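Local coordinates for putative periplasmic protein (Wolinella succinogenes, PDB 3KN3) that is probably a periplasmic solute-binding protein of an ABC transporter, assigned to tungstate uptake, and can hold glutathione in its binding site, at residues G100-V103 with A104-F107; L138-P142 with E143-W147. All coordinates share one frame; numbering follows the deposited sequence.

How the interactions relate
Both contacts are local and lie in the same lobe of the periplasmic binding protein fold, their centres about 16 Å apart and their nearest atoms about 4 Å apart without touching. Interaction 1 comes first along the chain, at the start of helix 103-113; interaction 2 follows in the loop between helix 125-138 and strand 148-150. The two helices connect them: side chains at the start of helix 103-113 pack on helix 125-138, and Lys140 and Trp147 of interaction 2 reach Glu111 further along helix 103-113. One contact thus starts a helix and the other turns the chain into an edge strand, each about 11 Å, between side chains, from the glutathione site (Phe107 to Thr126, Ile141 to Arg120).

Interaction 1 (G100-V103 with A104-F107); sequences GMSV and AEAF
Ser102 and Glu105 exchange hydrogen bonds in a capping box at the start of helix 103-113. The serine hydroxyl accepts from the backbone, with Glu105 N 3.0 Å from Ser102 OG, while the glutamate carboxylate reaches back so that Ser102 N gives a nearly straight bond (168°) to Glu105 OE1 at 3.0 Å. That N-H arrives on the anti side of the carboxylate oxygen, 20° out of its plane. Serine suits the N-cap because its short side chain, with OG between the backbone N and the carbonyl carbon (chi1 64°), presents an acceptor to the first helical turn; glutamate, extended beyond CG, is long enough to reach Ser102 N.

Backbone bonds continue the helix from there: Ala106 N binds Ser102 O at 3.0 Å, and Phe107 N binds Val103 O at 2.8 Å.

Met101, a selenomethionine here, makes a van der Waals approach to the carboxylate, its CB 3.8 Å from Glu105 OE1, the two side chains crossing at a slant. The apolar contact is on the inner side, where Val103 CG1 lies over one face of the Phe107 ring in a CH-pi contact, 3.9 Å from the centroid. The pair packs against Val133 of helix 125-138.

The chemistry implies a helix start in which the N-H groups of Glu105 and Ala106 are engaged within the contact and that of Val103 by Asp196, while the Glu105 carboxylate would probably interact favourably with the partial positive charge there.

Interaction 2 (L138-P142 with E143-W147); sequences LGKIP and EKESW
Pro142 packs its ring against Trp147: the two side chains run at about a right angle, and Pro142 CG meets Trp147 CH2 at 3.7 Å, obliquely to the indole plane. A compact, rigid proline suits a place where the chain must bend beside a large buried aromatic. Its carbonyl works too, for Glu145 N bonds to Pro142 O at 3.1 Å with a nearly linear N-H (173°), although the donor stands well above the carbonyl plane. This bond closes a type I beta turn from Pro142 to Glu145.

Glu143 follows directly within that turn. Its N-H makes a weak bond to Ile141 O, with Glu143 N 2.6 Å from that oxygen and the bond bent to 148°; together with the backbone angles of Pro142, this is consistent with an inverse gamma turn centred on the proline. The glutamate's extended chain carries its carboxylate to Arg131 of helix 125-138, a salt bridge that ties the turn back to the helix preceding it. The loop is the helix-to-strand leg of a beta-alpha-beta unit, which runs from strand 117-119 through helix 125-138 to the parallel edge strand 148-150; backbone bonding of Trp147 with Phe117 begins that strand pairing.

Glu145 places its CD 3.9 Å from Pro142 CB, the chain being bent at chi2 (83°). From the opposite direction comes Lys140, whose NZ forms a long, weak salt bridge with Glu145 OE1 at 3.4 Å. The stronger partner of this ammonium is Glu111 of helix 103-113; since Glu111 also lies close to Glu145, the lysine charge probably eases the repulsion between the two carboxylates.

Interaction 1 (G100-V103 with A104-F107)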
loop_
_atom_site.group_PDB
_atom_site.type_symbol
_atom_site.label_atom_id
_atom_site.label_comp_id
_atom_site.label_asym_id
_atom_site.label_seq_id
_atom_site.Cartn_x
_atom_site.Cartn_y
_atom_site.Cartn_z
ATOM N N GLY A 100 -0.641 -23.271 5.832
ATOM C CA GLY A 100 -1.118 -23.838 4.587
ATOM C C GLY A 100 -2.361 -23.164 4.035
ATOM O O GLY A 100 -2.756 -23.434 2.913
HETATM N N MSE A 101 -2.982 -22.276 4.805
HETATM C CA MSE A 101 -4.253 -21.709 4.364
HETATM C C MSE A 101 -4.155 -20.438 3.529
HETATM O O MSE A 101 -3.213 -19.665 3.648
HETATM C CB MSE A 101 -5.166 -21.486 5.545
HETATM C CG MSE A 101 -5.623 -22.765 6.197
HETATM SE SE MSE A 101 -6.893 -22.320 7.632
HETATM C CE MSE A 101 -6.860 -24.006 8.625
ATOM N N SER A 102 -5.126 -20.257 2.645
ATOM C CA SER A 102 -5.296 -18.979 1.969
ATOM C C SER A 102 -5.902 -17.964 2.967
ATOM O O SER A 102 -6.373 -18.344 4.037
ATOM C CB SER A 102 -6.238 -19.160 0.787
ATOM O OG SER A 102 -7.532 -19.528 1.245
ATOM N N VAL A 103 -5.918 -16.689 2.602
ATOM C CA VAL A 103 -6.560 -15.669 3.427
ATOM C C VAL A 103 -8.046 -15.927 3.495
ATOM O O VAL A 103 -8.667 -15.792 4.547
ATOM C CB VAL A 103 -6.342 -14.243 2.887
ATOM C CG1 VAL A 103 -7.037 -13.245 3.776
ATOM C CG2 VAL A 103 -4.888 -13.935 2.850
ATOM N N ALA A 104 -8.625 -16.316 2.371
ATOM C CA ALA A 104 -10.044 -16.601 2.384
ATOM C C ALA A 104 -10.363 -17.726 3.387
ATOM O O ALA A 104 -11.314 -17.610 4.159
ATOM C CB ALA A 104 -10.542 -16.913 0.999
ATOM N N GLU A 105 -9.561 -18.792 3.391
ATOM C CA GLU A 105 -9.801 -19.923 4.294
ATOM C C GLU A 105 -9.625 -19.522 5.750
ATOM O O GLU A 105 -10.401 -19.938 6.608
ATOM C CB GLU A 105 -8.886 -21.119 3.975
ATOM C CG GLU A 105 -9.233 -21.839 2.666
ATOM C CD GLU A 105 -8.180 -22.868 2.232
ATOM O OE1 GLU A 105 -6.967 -22.653 2.441
ATOM O OE2 GLU A 105 -8.577 -23.903 1.677
ATOM N N ALA A 106 -8.595 -18.720 6.016
ATOM C CA ALA A 106 -8.335 -18.229 7.357
ATOM C C ALA A 106 -9.463 -17.316 7.855
ATOM O O ALA A 106 -9.931 -17.475 8.973
ATOM C CB ALA A 106 -7.019 -17.511 7.403
ATOM N N PHE A 107 -9.893 -16.368 7.030
ATOM C CA PHE A 107 -10.981 -15.486 7.425
ATOM C C PHE A 107 -12.281 -16.244 7.714
ATOM O O PHE A 107 -12.955 -15.958 8.705
ATOM C CB PHE A 107 -11.206 -14.366 6.410
ATOM C CG PHE A 107 -10.252 -13.219 6.558
ATOM C CD1 PHE A 107 -8.992 -13.418 7.112
ATOM C CD2 PHE A 107 -10.596 -11.950 6.114
ATOM C CE1 PHE A 107 -8.108 -12.379 7.235
ATOM C CE2 PHE A 107 -9.704 -10.896 6.214
ATOM C CZ PHE A 107 -8.465 -11.103 6.794
#

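Interaction 2 (L138-P142 with E143-W147)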
loop_
_atom_site.group_PDB
_atom_site.type_symbol
_atom_site.label_atom_id
_atom_site.label_comp_id
_atom_site.label_asym_id
_atom_site.label_seq_id
_atom_site.Cartn_x
_atom_site.Cartn_y
_atom_site.Cartn_z
ATOM N N LEU A 138 -15.475 -13.428 2.287
ATOM C CA LEU A 138 -16.787 -13.874 2.747
ATOM C C LEU A 138 -17.908 -13.393 1.846
ATOM O O LEU A 138 -19.042 -13.837 1.981
ATOM C CB LEU A 138 -17.072 -13.392 4.179
ATOM C CG LEU A 138 -16.109 -13.748 5.306
ATOM C CD1 LEU A 138 -16.695 -13.306 6.637
ATOM C CD2 LEU A 138 -15.811 -15.231 5.318
ATOM N N GLY A 139 -17.601 -12.457 0.956
ATOM C CA GLY A 139 -18.639 -11.773 0.207
ATOM C C GLY A 139 -19.352 -10.682 1.004
ATOM O O GLY A 139 -20.317 -10.087 0.531
ATOM N N LYS A 140 -18.871 -10.416 2.216
ATOM C CA LYS A 140 -19.434 -9.361 3.057
ATOM C C LYS A 140 -18.434 -8.909 4.119
ATOM O O LYS A 140 -17.555 -9.669 4.531
ATOM C CB LYS A 140 -20.707 -9.835 3.741
ATOM C CG LYS A 140 -20.473 -10.997 4.677
ATOM C CD LYS A 140 -21.596 -11.131 5.674
ATOM C CE LYS A 140 -21.310 -12.242 6.678
ATOM N NZ LYS A 140 -20.038 -12.009 7.420
ATOM N N ILE A 141 -18.565 -7.665 4.560
ATOM C CA ILE A 141 -17.777 -7.196 5.687
ATOM C C ILE A 141 -18.533 -7.520 6.953
ATOM O O ILE A 141 -19.671 -7.108 7.114
ATOM C CB ILE A 141 -17.575 -5.706 5.622
ATOM C CG1 ILE A 141 -17.422 -5.272 4.164
ATOM C CG2 ILE A 141 -16.400 -5.304 6.505
ATOM C CD1 ILE A 141 -16.035 -4.876 3.783
ATOM N N PRO A 142 -17.911 -8.279 7.856
ATOM C CA PRO A 142 -18.602 -8.728 9.075
ATOM C C PRO A 142 -18.788 -7.593 10.101
ATOM O O PRO A 142 -18.641 -7.803 11.303
ATOM C CB PRO A 142 -17.666 -9.807 9.622
ATOM C CG PRO A 142 -16.295 -9.393 9.137
ATOM C CD PRO A 142 -16.502 -8.706 7.807
ATOM N N GLU A 143 -19.124 -6.408 9.607
ATOM C CA GLU A 143 -19.331 -5.210 10.420
ATOM C C GLU A 143 -20.129 -5.359 11.710
ATOM O O GLU A 143 -19.970 -4.551 12.614
ATOM C CB GLU A 143 -20.000 -4.124 9.580
ATOM C CG GLU A 143 -19.048 -3.055 9.098
ATOM C CD GLU A 143 -19.619 -2.238 7.952
ATOM O OE1 GLU A 143 -20.820 -1.906 7.991
ATOM O OE2 GLU A 143 -18.862 -1.927 7.009
ATOM N N LYS A 144 -21.003 -6.349 11.804
ATOM C CA LYS A 144 -21.900 -6.398 12.954
ATOM C C LYS A 144 -21.693 -7.609 13.855
ATOM O O LYS A 144 -22.492 -7.847 14.760
ATOM C CB LYS A 144 -23.359 -6.318 12.493
ATOM C CG LYS A 144 -23.609 -5.215 11.464
ATOM C CD LYS A 144 -25.092 -4.886 11.283
ATOM C CE LYS A 144 -25.825 -5.914 10.418
ATOM N NZ LYS A 144 -27.292 -5.612 10.299
ATOM N N GLU A 145 -20.632 -8.374 13.597
ATOM C CA GLU A 145 -20.333 -9.568 14.374
ATOM C C GLU A 145 -19.707 -9.179 15.689
ATOM O O GLU A 145 -18.964 -8.203 15.758
ATOM C CB GLU A 145 -19.371 -10.490 13.626
ATOM C CG GLU A 145 -20.036 -11.673 12.972
ATOM C CD GLU A 145 -20.622 -11.322 11.630
ATOM O OE1 GLU A 145 -20.601 -12.187 10.728
ATOM O OE2 GLU A 145 -21.088 -10.172 11.471
ATOM N N SER A 146 -19.993 -9.946 16.736
ATOM C CA SER A 146 -19.476 -9.604 18.053
ATOM C C SER A 146 -17.941 -9.591 18.092
ATOM O O SER A 146 -17.345 -8.781 18.809
ATOM C CB SER A 146 -20.067 -10.505 19.138
ATOM O OG SER A 146 -19.826 -11.877 18.887
ATOM N N TRP A 147 -17.309 -10.455 17.293
ATOM C CA TRP A 147 -15.842 -10.609 17.309
ATOM C C TRP A 147 -15.094 -9.588 16.436
ATOM O O TRP A 147 -13.872 -9.485 16.493
ATOM C CB TRP A 147 -15.454 -12.036 16.886
ATOM C CG TRP A 147 -16.153 -12.443 15.636
ATOM C CD1 TRP A 147 -17.359 -13.057 15.543
ATOM C CD2 TRP A 147 -15.713 -12.213 14.291
ATOM N NE1 TRP A 147 -17.695 -13.240 14.231
ATOM C CE2 TRP A 147 -16.695 -12.733 13.439
ATOM C CE3 TRP A 147 -14.574 -11.633 13.728
ATOM C CZ2 TRP A 147 -16.581 -12.689 12.058
ATOM C CZ3 TRP A 147 -14.462 -11.589 12.353
ATOM C CH2 TRP A 147 -15.459 -12.112 11.535
#